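Local structure of lipolytic enzyme, G-D-S-L family (Bacteroides thetaiotaomicron, 7BR2) at residues Y42-F47 with S432-I437; P51-N56 with E426-I431; Y140-Q145 with N149-K154; A182-I187 with F198-N203. The protein metabolises the drug diltiazem as a gut microbial serine esterase of the SGNH (GDSL) hydrolase family. All blocks are in the same frame, centred on the assembly; numbering follows the deposited sequence.

Contact 1: Y42-F47 with S432-I437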
loop_
_atom_site.group_PDB
_atom_site.type_symbol
_atom_site.label_atom_id
_atom_site.label_comp_id
_atom_site.label_asym_id
_atom_site.label_seq_id
_atom_site.Cartn_x
_atom_site.Cartn_y
_atom_site.Cartn_z
ATOM N N TYR A 42 3.497 -0.212 6.742
ATOM C CA TYR A 42 3.952 -1.465 7.328
ATOM C C TYR A 42 5.425 -1.384 7.713
ATOM O O TYR A 42 5.807 -1.734 8.835
ATOM C CB TYR A 42 3.728 -2.625 6.364
ATOM C CG TYR A 42 4.150 -3.951 6.947
ATOM C CD1 TYR A 42 3.270 -4.701 7.713
ATOM C CD2 TYR A 42 5.430 -4.456 6.727
ATOM C CE1 TYR A 42 3.652 -5.921 8.247
ATOM C CE2 TYR A 42 5.817 -5.674 7.254
ATOM C CZ TYR A 42 4.924 -6.402 8.013
ATOM O OH TYR A 42 5.293 -7.610 8.543
ATOM N N TYR A 43 6.276 -0.932 6.789
ATOM C CA TYR A 43 7.702 -0.888 7.128
ATOM C C TYR A 43 7.992 0.119 8.240
ATOM O O TYR A 43 8.900 -0.100 9.046
ATOM C CB TYR A 43 8.540 -0.534 5.900
ATOM C CG TYR A 43 8.813 -1.698 4.988
ATOM C CD1 TYR A 43 7.869 -2.129 4.068
ATOM C CD2 TYR A 43 10.017 -2.387 5.064
ATOM C CE1 TYR A 43 8.127 -3.209 3.237
ATOM C CE2 TYR A 43 10.282 -3.463 4.251
ATOM C CZ TYR A 43 9.337 -3.874 3.337
ATOM O OH TYR A 43 9.619 -4.946 2.514
ATOM N N MET A 44 7.181 1.179 8.358
ATOM C CA MET A 44 7.438 2.195 9.370
ATOM C C MET A 44 7.088 1.683 10.756
ATOM O O MET A 44 7.726 2.075 11.739
ATOM C CB MET A 44 6.616 3.467 9.111
ATOM C CG MET A 44 6.861 4.230 7.800
ATOM S SD MET A 44 5.466 5.330 7.438
ATOM C CE MET A 44 6.204 6.451 6.228
ATOM N N THR A 45 6.072 0.828 10.861
ATOM C CA THR A 45 5.662 0.370 12.183
ATOM C C THR A 45 6.279 -0.966 12.580
ATOM O O THR A 45 6.538 -1.185 13.765
ATOM C CB THR A 45 4.142 0.305 12.261
ATOM O OG1 THR A 45 3.656 -0.492 11.173
ATOM C CG2 THR A 45 3.582 1.696 12.143
ATOM N N ARG A 46 6.461 -1.891 11.631
ATOM C CA ARG A 46 7.054 -3.200 11.900
ATOM C C ARG A 46 8.590 -3.157 11.985
ATOM O O ARG A 46 9.194 -3.945 12.729
ATOM C CB ARG A 46 6.600 -4.199 10.847
ATOM C CG ARG A 46 6.814 -5.668 11.233
ATOM C CD ARG A 46 5.979 -6.077 12.438
ATOM N NE ARG A 46 4.647 -5.520 12.308
ATOM C CZ ARG A 46 3.620 -6.170 11.773
ATOM N NH1 ARG A 46 3.795 -7.390 11.296
ATOM N NH2 ARG A 46 2.435 -5.576 11.672
ATOM N N PHE A 47 9.264 -2.316 11.188
ATOM C CA PHE A 47 10.724 -2.219 11.215
ATOM C C PHE A 47 11.115 -0.771 11.504
ATOM O O PHE A 47 11.735 -0.108 10.661
ATOM C CB PHE A 47 11.320 -2.714 9.900
ATOM C CG PHE A 47 10.858 -4.081 9.523
ATOM C CD1 PHE A 47 11.219 -5.194 10.277
ATOM C CD2 PHE A 47 10.008 -4.252 8.449
ATOM C CE1 PHE A 47 10.765 -6.453 9.938
ATOM C CE2 PHE A 47 9.552 -5.517 8.104
ATOM C CZ PHE A 47 9.927 -6.613 8.851
ATOM N N SER A 432 10.685 12.353 8.903
ATOM C CA SER A 432 11.548 12.386 10.078
ATOM C C SER A 432 10.742 12.223 11.354
ATOM O O SER A 432 11.168 11.521 12.275
ATOM C CB SER A 432 12.362 13.679 10.133
ATOM O OG SER A 432 13.246 13.741 9.031
ATOM N N LYS A 433 9.589 12.890 11.452
ATOM C CA LYS A 433 8.787 12.710 12.654
ATOM C C LYS A 433 8.401 11.242 12.818
ATOM O O LYS A 433 8.525 10.674 13.910
ATOM C CB LYS A 433 7.552 13.604 12.600
ATOM C CG LYS A 433 6.910 13.844 13.966
ATOM C CD LYS A 433 7.957 14.341 14.940
ATOM C CE LYS A 433 7.424 15.455 15.801
ATOM N NZ LYS A 433 8.479 16.095 16.632
ATOM N N ILE A 434 7.953 10.610 11.728
ATOM C CA ILE A 434 7.565 9.205 11.785
ATOM C C ILE A 434 8.712 8.352 12.312
ATOM O O ILE A 434 8.528 7.540 13.223
ATOM C CB ILE A 434 7.073 8.714 10.409
ATOM C CG1 ILE A 434 5.655 9.203 10.151
ATOM C CG2 ILE A 434 7.133 7.195 10.332
ATOM C CD1 ILE A 434 5.207 9.004 8.708
ATOM N N TYR A 435 9.913 8.509 11.740
ATOM C CA TYR A 435 11.028 7.675 12.191
ATOM C C TYR A 435 11.645 8.154 13.498
ATOM O O TYR A 435 12.576 7.515 14.011
ATOM C CB TYR A 435 12.085 7.579 11.098
ATOM C CG TYR A 435 11.695 6.588 10.024
ATOM C CD1 TYR A 435 11.879 5.230 10.218
ATOM C CD2 TYR A 435 11.097 7.008 8.833
ATOM C CE1 TYR A 435 11.512 4.311 9.258
ATOM C CE2 TYR A 435 10.724 6.094 7.863
ATOM C CZ TYR A 435 10.938 4.739 8.087
ATOM O OH TYR A 435 10.597 3.803 7.141
ATOM N N GLU A 436 11.142 9.244 14.058
ATOM C CA GLU A 436 11.514 9.637 15.407
ATOM C C GLU A 436 10.561 9.070 16.465
ATOM O O GLU A 436 11.010 8.690 17.551
ATOM C CB GLU A 436 11.578 11.167 15.472
ATOM C CG GLU A 436 11.531 11.815 16.850
ATOM C CD GLU A 436 11.322 13.339 16.762
ATOM O OE1 GLU A 436 11.745 13.936 15.743
ATOM O OE2 GLU A 436 10.700 13.928 17.678
ATOM N N ILE A 437 9.271 8.926 16.158
ATOM C CA ILE A 437 8.307 8.513 17.166
ATOM C C ILE A 437 7.873 7.056 17.015
ATOM O O ILE A 437 6.953 6.634 17.708
ATOM C CB ILE A 437 7.081 9.434 17.173
ATOM C CG1 ILE A 437 6.273 9.241 15.883
ATOM C CG2 ILE A 437 7.514 10.863 17.400
ATOM C CD1 ILE A 437 4.994 10.039 15.826
HETATM O O HOH W 1 10.869 1.101 7.827
#

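Contact 2: P51-N56 with E426-I431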
loop_
_atom_site.group_PDB
_atom_site.type_symbol
_atom_site.label_atom_id
_atom_site.label_comp_id
_atom_site.label_asym_id
_atom_site.label_seq_id
_atom_site.Cartn_x
_atom_site.Cartn_y
_atom_site.Cartn_z
ATOM N N PRO A 51 14.956 2.519 8.301
ATOM C CA PRO A 51 14.304 3.519 7.442
ATOM C C PRO A 51 14.469 3.186 5.971
ATOM O O PRO A 51 15.542 2.781 5.516
ATOM C CB PRO A 51 15.017 4.830 7.797
ATOM C CG PRO A 51 16.321 4.418 8.352
ATOM C CD PRO A 51 16.076 3.100 9.064
ATOM N N ILE A 52 13.377 3.358 5.233
ATOM C CA ILE A 52 13.346 3.218 3.793
ATOM C C ILE A 52 12.590 4.421 3.233
ATOM O O ILE A 52 12.032 5.228 3.979
ATOM C CB ILE A 52 12.666 1.906 3.350
ATOM C CG1 ILE A 52 11.174 1.952 3.708
ATOM C CG2 ILE A 52 13.321 0.715 4.042
ATOM C CD1 ILE A 52 10.349 0.956 2.964
ATOM N N ARG A 53 12.508 4.481 1.904
ATOM C CA ARG A 53 11.752 5.517 1.211
ATOM C C ARG A 53 10.977 4.869 0.079
ATOM O O ARG A 53 11.552 4.132 -0.722
ATOM C CB ARG A 53 12.655 6.626 0.661
ATOM C CG ARG A 53 12.898 7.725 1.661
ATOM C CD ARG A 53 13.994 8.691 1.218
ATOM N NE ARG A 53 14.308 9.599 2.315
ATOM C CZ ARG A 53 13.607 10.694 2.586
ATOM N NH1 ARG A 53 12.555 11.024 1.835
ATOM N NH2 ARG A 53 13.948 11.449 3.616
ATOM N N VAL A 54 9.669 5.105 0.066
ATOM C CA VAL A 54 8.775 4.674 -0.998
ATOM C C VAL A 54 8.362 5.891 -1.822
ATOM O O VAL A 54 8.160 6.983 -1.278
ATOM C CB VAL A 54 7.562 3.945 -0.396
ATOM C CG1 VAL A 54 6.553 3.558 -1.468
ATOM C CG2 VAL A 54 8.059 2.718 0.353
ATOM N N PHE A 55 8.246 5.703 -3.137
ATOM C CA PHE A 55 7.879 6.763 -4.071
ATOM C C PHE A 55 6.681 6.320 -4.887
ATOM O O PHE A 55 6.672 5.218 -5.453
ATOM C CB PHE A 55 9.041 7.114 -5.015
ATOM C CG PHE A 55 10.247 7.665 -4.310
ATOM C CD1 PHE A 55 11.180 6.806 -3.724
ATOM C CD2 PHE A 55 10.456 9.034 -4.222
ATOM C CE1 PHE A 55 12.297 7.306 -3.063
ATOM C CE2 PHE A 55 11.575 9.543 -3.568
ATOM C CZ PHE A 55 12.497 8.674 -2.988
ATOM N N ASN A 56 5.671 7.170 -4.925
ATOM C CA ASN A 56 4.591 7.061 -5.894
ATOM C C ASN A 56 5.100 7.479 -7.279
ATOM O O ASN A 56 5.499 8.630 -7.475
ATOM C CB ASN A 56 3.447 7.958 -5.428
ATOM C CG ASN A 56 2.226 7.900 -6.327
ATOM O OD1 ASN A 56 2.275 7.389 -7.450
ATOM N ND2 ASN A 56 1.122 8.474 -5.843
ATOM N N GLU A 426 8.857 19.630 3.451
ATOM C CA GLU A 426 7.696 19.304 4.276
ATOM C C GLU A 426 7.479 17.789 4.368
ATOM O O GLU A 426 7.226 17.229 5.450
ATOM C CB GLU A 426 6.460 19.986 3.694
ATOM C CG GLU A 426 6.299 21.428 4.098
ATOM C CD GLU A 426 4.967 21.987 3.626
ATOM O OE1 GLU A 426 4.893 22.691 2.590
ATOM O OE2 GLU A 426 3.971 21.719 4.324
ATOM N N MET A 427 7.540 17.112 3.227
ATOM C CA MET A 427 7.445 15.657 3.260
ATOM C C MET A 427 8.525 15.077 4.169
ATOM O O MET A 427 8.265 14.147 4.943
ATOM C CB MET A 427 7.538 15.088 1.848
ATOM C CG MET A 427 6.298 15.374 1.027
ATOM S SD MET A 427 6.231 14.394 -0.490
ATOM C CE MET A 427 7.747 14.828 -1.325
ATOM N N ASP A 428 9.741 15.631 4.097
ATOM C CA ASP A 428 10.832 15.155 4.946
ATOM C C ASP A 428 10.575 15.459 6.415
ATOM O O ASP A 428 10.980 14.680 7.283
ATOM C CB ASP A 428 12.160 15.773 4.503
ATOM C CG ASP A 428 12.726 15.111 3.262
ATOM O OD1 ASP A 428 12.426 13.919 3.010
ATOM O OD2 ASP A 428 13.448 15.807 2.512
ATOM N N VAL A 429 9.917 16.578 6.717
ATOM C CA VAL A 429 9.519 16.845 8.095
ATOM C C VAL A 429 8.658 15.708 8.611
ATOM O O VAL A 429 8.868 15.189 9.712
ATOM C CB VAL A 429 8.765 18.181 8.199
ATOM C CG1 VAL A 429 7.904 18.192 9.462
ATOM C CG2 VAL A 429 9.734 19.337 8.195
ATOM N N LEU A 430 7.674 15.311 7.808
ATOM C CA LEU A 430 6.757 14.254 8.227
ATOM C C LEU A 430 7.470 12.913 8.360
ATOM O O LEU A 430 7.247 12.175 9.328
ATOM C CB LEU A 430 5.604 14.150 7.233
ATOM C CG LEU A 430 4.729 15.391 7.156
ATOM C CD1 LEU A 430 3.804 15.318 5.956
ATOM C CD2 LEU A 430 3.936 15.542 8.453
ATOM N N ILE A 431 8.324 12.586 7.390
ATOM C CA ILE A 431 9.044 11.314 7.412
ATOM C C ILE A 431 9.987 11.248 8.611
ATOM O O ILE A 431 10.122 10.198 9.261
ATOM C CB ILE A 431 9.780 11.108 6.072
ATOM C CG1 ILE A 431 8.751 11.066 4.926
ATOM C CG2 ILE A 431 10.602 9.819 6.085
ATOM C CD1 ILE A 431 9.329 11.255 3.524
#

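Contact 3: Y140-Q145 with N149-K154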
loop_
_atom_site.group_PDB
_atom_site.type_symbol
_atom_site.label_atom_id
_atom_site.label_comp_id
_atom_site.label_asym_id
_atom_site.label_seq_id
_atom_site.Cartn_x
_atom_site.Cartn_y
_atom_site.Cartn_z
ATOM N N TYR A 140 -9.481 -5.693 -13.713
ATOM C CA TYR A 140 -10.789 -5.140 -14.046
ATOM C C TYR A 140 -11.857 -6.144 -13.622
ATOM O O TYR A 140 -11.872 -7.284 -14.104
ATOM C CB TYR A 140 -10.890 -4.841 -15.539
ATOM C CG TYR A 140 -12.238 -4.294 -15.955
ATOM C CD1 TYR A 140 -12.563 -2.958 -15.756
ATOM C CD2 TYR A 140 -13.196 -5.120 -16.526
ATOM C CE1 TYR A 140 -13.802 -2.458 -16.127
ATOM C CE2 TYR A 140 -14.446 -4.623 -16.904
ATOM C CZ TYR A 140 -14.741 -3.296 -16.700
ATOM O OH TYR A 140 -15.977 -2.804 -17.075
ATOM N N ASP A 141 -12.735 -5.743 -12.704
ATOM C CA ASP A 141 -13.698 -6.677 -12.120
ATOM C C ASP A 141 -14.891 -6.842 -13.057
ATOM O O ASP A 141 -15.806 -6.019 -13.067
ATOM C CB ASP A 141 -14.163 -6.188 -10.760
ATOM C CG ASP A 141 -14.973 -7.229 -10.025
ATOM O OD1 ASP A 141 -15.288 -8.286 -10.624
ATOM O OD2 ASP A 141 -15.327 -6.969 -8.859
ATOM N N GLU A 142 -14.916 -7.952 -13.792
ATOM C CA GLU A 142 -15.967 -8.236 -14.764
ATOM C C GLU A 142 -17.208 -8.884 -14.161
ATOM O O GLU A 142 -18.273 -8.840 -14.783
ATOM C CB GLU A 142 -15.406 -9.176 -15.836
ATOM C CG GLU A 142 -14.285 -8.606 -16.674
ATOM C CD GLU A 142 -13.668 -9.647 -17.605
ATOM O OE1 GLU A 142 -14.085 -10.827 -17.554
ATOM O OE2 GLU A 142 -12.850 -9.266 -18.464
ATOM N N THR A 143 -17.111 -9.433 -12.947
ATOM C CA THR A 143 -18.168 -10.263 -12.386
ATOM C C THR A 143 -19.032 -9.549 -11.349
ATOM O O THR A 143 -20.150 -9.999 -11.082
ATOM C CB THR A 143 -17.554 -11.539 -11.788
ATOM O OG1 THR A 143 -16.686 -11.214 -10.691
ATOM C CG2 THR A 143 -16.734 -12.262 -12.841
ATOM N N ALA A 144 -18.557 -8.449 -10.772
ATOM C CA ALA A 144 -19.322 -7.729 -9.763
ATOM C C ALA A 144 -20.600 -7.156 -10.367
ATOM O O ALA A 144 -20.640 -6.806 -11.549
ATOM C CB ALA A 144 -18.464 -6.622 -9.169
ATOM N N GLN A 145 -21.680 -7.136 -9.582
ATOM C CA GLN A 145 -22.932 -6.526 -10.037
ATOM C C GLN A 145 -23.065 -5.106 -9.487
ATOM O O GLN A 145 -23.574 -4.878 -8.380
ATOM C CB GLN A 145 -24.120 -7.398 -9.694
ATOM C CG GLN A 145 -24.013 -8.700 -10.462
ATOM C CD GLN A 145 -25.318 -9.438 -10.573
ATOM O OE1 GLN A 145 -26.333 -9.021 -10.008
ATOM N NE2 GLN A 145 -25.283 -10.596 -11.236
ATOM N N ASN A 149 -23.384 0.409 -14.109
ATOM C CA ASN A 149 -22.009 0.345 -14.607
ATOM C C ASN A 149 -21.881 -0.891 -15.487
ATOM O O ASN A 149 -21.985 -2.019 -14.996
ATOM C CB ASN A 149 -20.989 0.319 -13.463
ATOM C CG ASN A 149 -19.553 0.477 -13.970
ATOM O OD1 ASN A 149 -18.961 -0.482 -14.466
ATOM N ND2 ASN A 149 -18.989 1.688 -13.849
ATOM N N THR A 150 -21.642 -0.672 -16.778
ATOM C CA THR A 150 -21.675 -1.730 -17.776
ATOM C C THR A 150 -20.297 -2.381 -17.918
ATOM O O THR A 150 -19.273 -1.690 -17.932
ATOM C CB THR A 150 -22.119 -1.158 -19.121
ATOM O OG1 THR A 150 -23.297 -0.362 -18.926
ATOM C CG2 THR A 150 -22.512 -2.290 -20.043
ATOM N N VAL A 151 -20.276 -3.707 -18.048
ATOM C CA VAL A 151 -19.028 -4.471 -18.048
ATOM C C VAL A 151 -18.385 -4.428 -19.428
ATOM O O VAL A 151 -19.040 -4.716 -20.435
ATOM C CB VAL A 151 -19.287 -5.926 -17.632
ATOM C CG1 VAL A 151 -18.028 -6.765 -17.779
ATOM C CG2 VAL A 151 -19.802 -5.988 -16.235
ATOM N N PHE A 152 -17.088 -4.107 -19.478
ATOM C CA PHE A 152 -16.305 -4.273 -20.701
ATOM C C PHE A 152 -15.878 -5.735 -20.793
ATOM O O PHE A 152 -14.939 -6.163 -20.122
ATOM C CB PHE A 152 -15.121 -3.307 -20.726
ATOM C CG PHE A 152 -15.522 -1.857 -20.577
ATOM C CD1 PHE A 152 -16.405 -1.273 -21.479
ATOM C CD2 PHE A 152 -15.057 -1.092 -19.524
ATOM C CE1 PHE A 152 -16.791 0.052 -21.346
ATOM C CE2 PHE A 152 -15.449 0.239 -19.387
ATOM C CZ PHE A 152 -16.317 0.804 -20.297
ATOM N N LYS A 153 -16.569 -6.502 -21.640
ATOM C CA LYS A 153 -16.480 -7.956 -21.588
ATOM C C LYS A 153 -15.098 -8.448 -21.997
ATOM O O LYS A 153 -14.574 -8.078 -23.053
ATOM C CB LYS A 153 -17.557 -8.583 -22.485
ATOM C CG LYS A 153 -18.965 -8.474 -21.921
ATOM C CD LYS A 153 -20.017 -9.180 -22.771
ATOM C CE LYS A 153 -20.728 -8.268 -23.758
ATOM N NZ LYS A 153 -19.984 -8.047 -25.014
ATOM N N LYS A 154 -14.524 -9.300 -21.150
ATOM C CA LYS A 154 -13.250 -9.976 -21.375
ATOM C C LYS A 154 -12.039 -9.036 -21.366
ATOM O O LYS A 154 -10.944 -9.424 -21.795
ATOM C CB LYS A 154 -13.293 -10.818 -22.652
ATOM C CG LYS A 154 -14.303 -11.960 -22.540
ATOM C CD LYS A 154 -13.794 -12.888 -21.439
ATOM C CE LYS A 154 -14.647 -14.115 -21.199
ATOM N NZ LYS A 154 -14.095 -14.909 -20.064
#

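Contact 4: A182-I187 with F198-N203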
loop_
_atom_site.group_PDB
_atom_site.type_symbol
_atom_site.label_atom_id
_atom_site.label_comp_id
_atom_site.label_asym_id
_atom_site.label_seq_id
_atom_site.Cartn_x
_atom_site.Cartn_y
_atom_site.Cartn_z
ATOM N N ALA A 182 -4.665 -12.256 -10.246
ATOM C CA ALA A 182 -5.274 -13.525 -9.847
ATOM C C ALA A 182 -5.792 -13.505 -8.417
ATOM O O ALA A 182 -6.979 -13.814 -8.215
ATOM C CB ALA A 182 -4.278 -14.673 -10.058
ATOM N N PRO A 183 -5.004 -13.153 -7.396
ATOM C CA PRO A 183 -5.559 -13.193 -6.033
ATOM C C PRO A 183 -6.726 -12.246 -5.836
ATOM O O PRO A 183 -7.671 -12.563 -5.097
ATOM C CB PRO A 183 -4.367 -12.809 -5.142
ATOM C CG PRO A 183 -3.162 -12.877 -6.015
ATOM C CD PRO A 183 -3.603 -12.689 -7.411
ATOM N N MET A 184 -6.712 -11.098 -6.497
ATOM C CA MET A 184 -7.802 -10.157 -6.300
ATOM C C MET A 184 -9.058 -10.621 -7.022
ATOM O O MET A 184 -10.168 -10.411 -6.531
ATOM C CB MET A 184 -7.379 -8.764 -6.753
ATOM C CG MET A 184 -6.453 -8.072 -5.764
ATOM S SD MET A 184 -5.925 -6.451 -6.348
ATOM C CE MET A 184 -7.366 -5.479 -5.874
ATOM N N VAL A 185 -8.909 -11.239 -8.197
ATOM C CA VAL A 185 -10.061 -11.865 -8.844
ATOM C C VAL A 185 -10.649 -12.931 -7.931
ATOM O O VAL A 185 -11.870 -13.012 -7.756
ATOM C CB VAL A 185 -9.656 -12.456 -10.208
ATOM C CG1 VAL A 185 -10.791 -13.293 -10.768
ATOM C CG2 VAL A 185 -9.318 -11.354 -11.182
ATOM N N ALA A 186 -9.783 -13.729 -7.299
ATOM C CA ALA A 186 -10.255 -14.790 -6.413
ATOM C C ALA A 186 -11.037 -14.215 -5.240
ATOM O O ALA A 186 -12.129 -14.703 -4.900
ATOM C CB ALA A 186 -9.071 -15.624 -5.922
ATOM N N ILE A 187 -10.496 -13.168 -4.609
ATOM C CA ILE A 187 -11.209 -12.531 -3.503
ATOM C C ILE A 187 -12.526 -11.947 -3.991
ATOM O O ILE A 187 -13.540 -11.969 -3.278
ATOM C CB ILE A 187 -10.332 -11.451 -2.844
ATOM C CG1 ILE A 187 -9.111 -12.076 -2.186
ATOM C CG2 ILE A 187 -11.146 -10.650 -1.824
ATOM C CD1 ILE A 187 -7.924 -11.129 -2.106
ATOM N N PHE A 198 -20.348 -6.739 -4.209
ATOM C CA PHE A 198 -19.050 -6.523 -3.581
ATOM C C PHE A 198 -17.941 -6.472 -4.624
ATOM O O PHE A 198 -17.964 -7.207 -5.618
ATOM C CB PHE A 198 -18.747 -7.616 -2.557
ATOM C CG PHE A 198 -19.410 -7.402 -1.212
ATOM C CD1 PHE A 198 -20.249 -6.314 -0.995
ATOM C CD2 PHE A 198 -19.179 -8.287 -0.159
ATOM C CE1 PHE A 198 -20.854 -6.116 0.247
ATOM C CE2 PHE A 198 -19.780 -8.100 1.082
ATOM C CZ PHE A 198 -20.617 -7.012 1.285
ATOM N N THR A 199 -16.951 -5.610 -4.387
ATOM C CA THR A 199 -15.793 -5.577 -5.267
ATOM C C THR A 199 -14.613 -4.958 -4.536
ATOM O O THR A 199 -14.778 -4.064 -3.704
ATOM C CB THR A 199 -16.097 -4.793 -6.553
ATOM O OG1 THR A 199 -14.920 -4.698 -7.361
ATOM C CG2 THR A 199 -16.603 -3.409 -6.224
ATOM N N LEU A 200 -13.424 -5.466 -4.841
ATOM C CA LEU A 200 -12.190 -4.815 -4.430
ATOM C C LEU A 200 -11.829 -3.640 -5.329
ATOM O O LEU A 200 -10.902 -2.891 -4.998
ATOM C CB LEU A 200 -11.022 -5.802 -4.436
ATOM C CG LEU A 200 -10.953 -6.862 -3.351
ATOM C CD1 LEU A 200 -9.679 -7.677 -3.539
ATOM C CD2 LEU A 200 -11.045 -6.264 -1.949
ATOM N N CYS A 201 -12.488 -3.508 -6.482
ATOM C CA CYS A 201 -12.086 -2.573 -7.519
ATOM C C CYS A 201 -12.995 -1.345 -7.631
ATOM O O CYS A 201 -13.209 -0.818 -8.721
ATOM C CB CYS A 201 -11.976 -3.301 -8.855
ATOM S SG CYS A 201 -10.950 -4.821 -8.738
ATOM N N GLY A 202 -13.516 -0.859 -6.507
ATOM C CA GLY A 202 -14.124 0.461 -6.491
ATOM C C GLY A 202 -15.463 0.529 -7.212
ATOM O O GLY A 202 -16.021 -0.472 -7.662
ATOM N N ASN A 203 -15.955 1.766 -7.349
ATOM C CA ASN A 203 -17.272 2.006 -7.938
ATOM C C ASN A 203 -17.314 1.751 -9.441
ATOM O O ASN A 203 -18.408 1.596 -9.991
ATOM C CB ASN A 203 -17.725 3.447 -7.657
ATOM C CG ASN A 203 -17.236 3.974 -6.304
ATOM O OD1 ASN A 203 -17.293 3.280 -5.287
ATOM N ND2 ASN A 203 -16.775 5.223 -6.290
#

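Contact 1: Y42-F47 with S432-I437
M44 lies against I434 and Y435, joining helix 35-46 to helix 417-437 without a direct hydrogen bond between the two segments. The apolar part is carried by M44. Its chain is extended beyond CG (chi2 161°, chi3 162°), which carries SD and CE out across the I434 side chain at a slant: CE of M44 is 3.7 Å from CD1 of I434, and SD of M44 lies 3.8 Å from CG2 of the same isoleucine. Nearer the backbone, CG of M44 is 3.8 Å from OH of Y435, the two side chains running at about a right angle.

The polar part belongs to the Y435 hydroxyl. A water in the plane of the ring, at its edge, bridges OH of Y435 (2.8 Å) and the backbone O of F47 (3.2 Å). W40 also hydrogen-bonds to Y435 OH, so the phenol is held from helix 35-46 as well as through water. M44 O, in turn, receives ND2 of N438. With I434 also resting on I352 and L355 of helix 344-377, this is the buried seam where a helix of the SGNH hydrolase domain meets helices from the C-terminal part of the chain.

Contact 2: P51-N56 with E426-I431
R53 reaches from strand 53-58 to D428 on helix 417-437 and closes a salt bridge in which both terminal nitrogens take the same oxygen. NH2 of R53 is 3.0 Å and NH1 of R53 3.1 Å from OD1 of D428, and neither bond is straight, with N-H...O angles of 145° and 137°. Because NH1 and NH2 share OD1, this is an end-on grip on one oxygen and not the side-by-side pairing of two. The carboxylate stands almost perpendicular to the guanidinium, the planes 89° apart. NH1 of R53 also lies 3.6 Å from CD1 of I431, one turn further along the helix. The strand is an outermost one of the five-stranded parallel sheet at the heart of the SGNH hydrolase fold, and the bridge ties this border to a helix from far along the chain. The arginine spans the gap because its chain is extended from CG to NE. With R53 replaced by an alanine, D428 would probably lose its cationic mate and a gap open beside the I431 methyl. Behind this first shell, backbone bonds from R53 to D20 and A22 fix the strand, while W40 and R359 pack on I431.

Contact 3: Y140-Q145 with N149-K154
A tyrosine hydroxyl serves here as acceptor for a main-chain amide: N of F152 donates to OH of Y140 over 3.0 Å, nearly straight at 171°. Y140 gets there by turning its ring away from its own backbone N (chi1 179°), toward the returning chain. The F152 side chain crosses that of Y140 at about a right angle, the two rings meeting obliquely with planes 32° apart, and CD2 of F152 is 3.6 Å from CZ of Y140. V151 meets the edge of the tyrosine ring with CG1, 4.3 Å from CE2 of Y140, and its other methyl, CG2, sits 3.5 Å from the backbone O of E142. A phenylalanine in place of Y140 would probably leave the F152 amide without its acceptor and loosen the hold between the loop's two arms. The carboxylate of E142 extends to the K154 backbone, but its hydrogen bond is to N156 N, in helix 155-173. Within 140-145, OD1 of D141 accepts from N of T143 (3.2 Å), an Asx turn, and from N of A144 (3.3 Å), extending it to an Asx motif. The whole is a surface loop of the SGNH hydrolase fold between strand 131-136 and helix 155-173, with Y140 near a probable Ser-His-Asp triad (S28, H207 and D204).

Contact 4: A182-I187 with F198-N203
Helix 181-194 follows the edge strand 176-179 of the central parallel sheet, and the loop that leads on to helix 210-223 folds back against it through one leucine. L200 points at the helix and places CD1 between two residues a turn apart: CD1 of L200 lies 3.7 Å from CG2 of I187 and 3.9 Å from CG of M184. The two approaches differ. I187 meets the leucine at about a right angle, with CB 3.9 Å from CD1 of L200 as well as the methyl, while M184 crosses it more obliquely. The methionine is bent at its last torsion (chi3 82°), which swings CE of M184 back to 3.9 Å from CB of L200 while it still lies near CD1. No hydrogen bond runs between the two segments; the contact is wholly apolar.

Polar bonds instead shape the loop backbone around L200. OG1 of T199 accepts from N of C201 at 2.8 Å and 161°, forming an ST turn that spans the leucine. The L200 amide itself is bonded to OD1 of N188, the residue following I187 in the helix. Beyond the two segments, V215 touches L200, and M216 and L219 of the same helix 210-223 touch M184. The arrangement is a small buried hydrophobic cluster between helix 181-194, its following loop and helix 210-223, within the SGNH hydrolase domain and just before D204 and H207 of the probable triad.

Contacts 1 and 2 share helix 417-437 and adjoin, their centres about 10 Å apart: the first sets it on a helix of the hydrolase domain, the second on an edge strand, and both join parts of the chain more than 350 residues apart. Contacts 3 and 4, across the centre of the chain from that pair, are local closures within the family region; they meet where D141 OD2 bonds to T199 OG1. Chemistry follows burial. Of the buried pair, contact 1 rests on methionine, isoleucine and tyrosine with a water added, contact 4 on methionine, isoleucine and leucine. Contact 2, partly buried, depends on charge, and contact 3, at the surface, on a backbone-to-phenol bond and ring and valine packing.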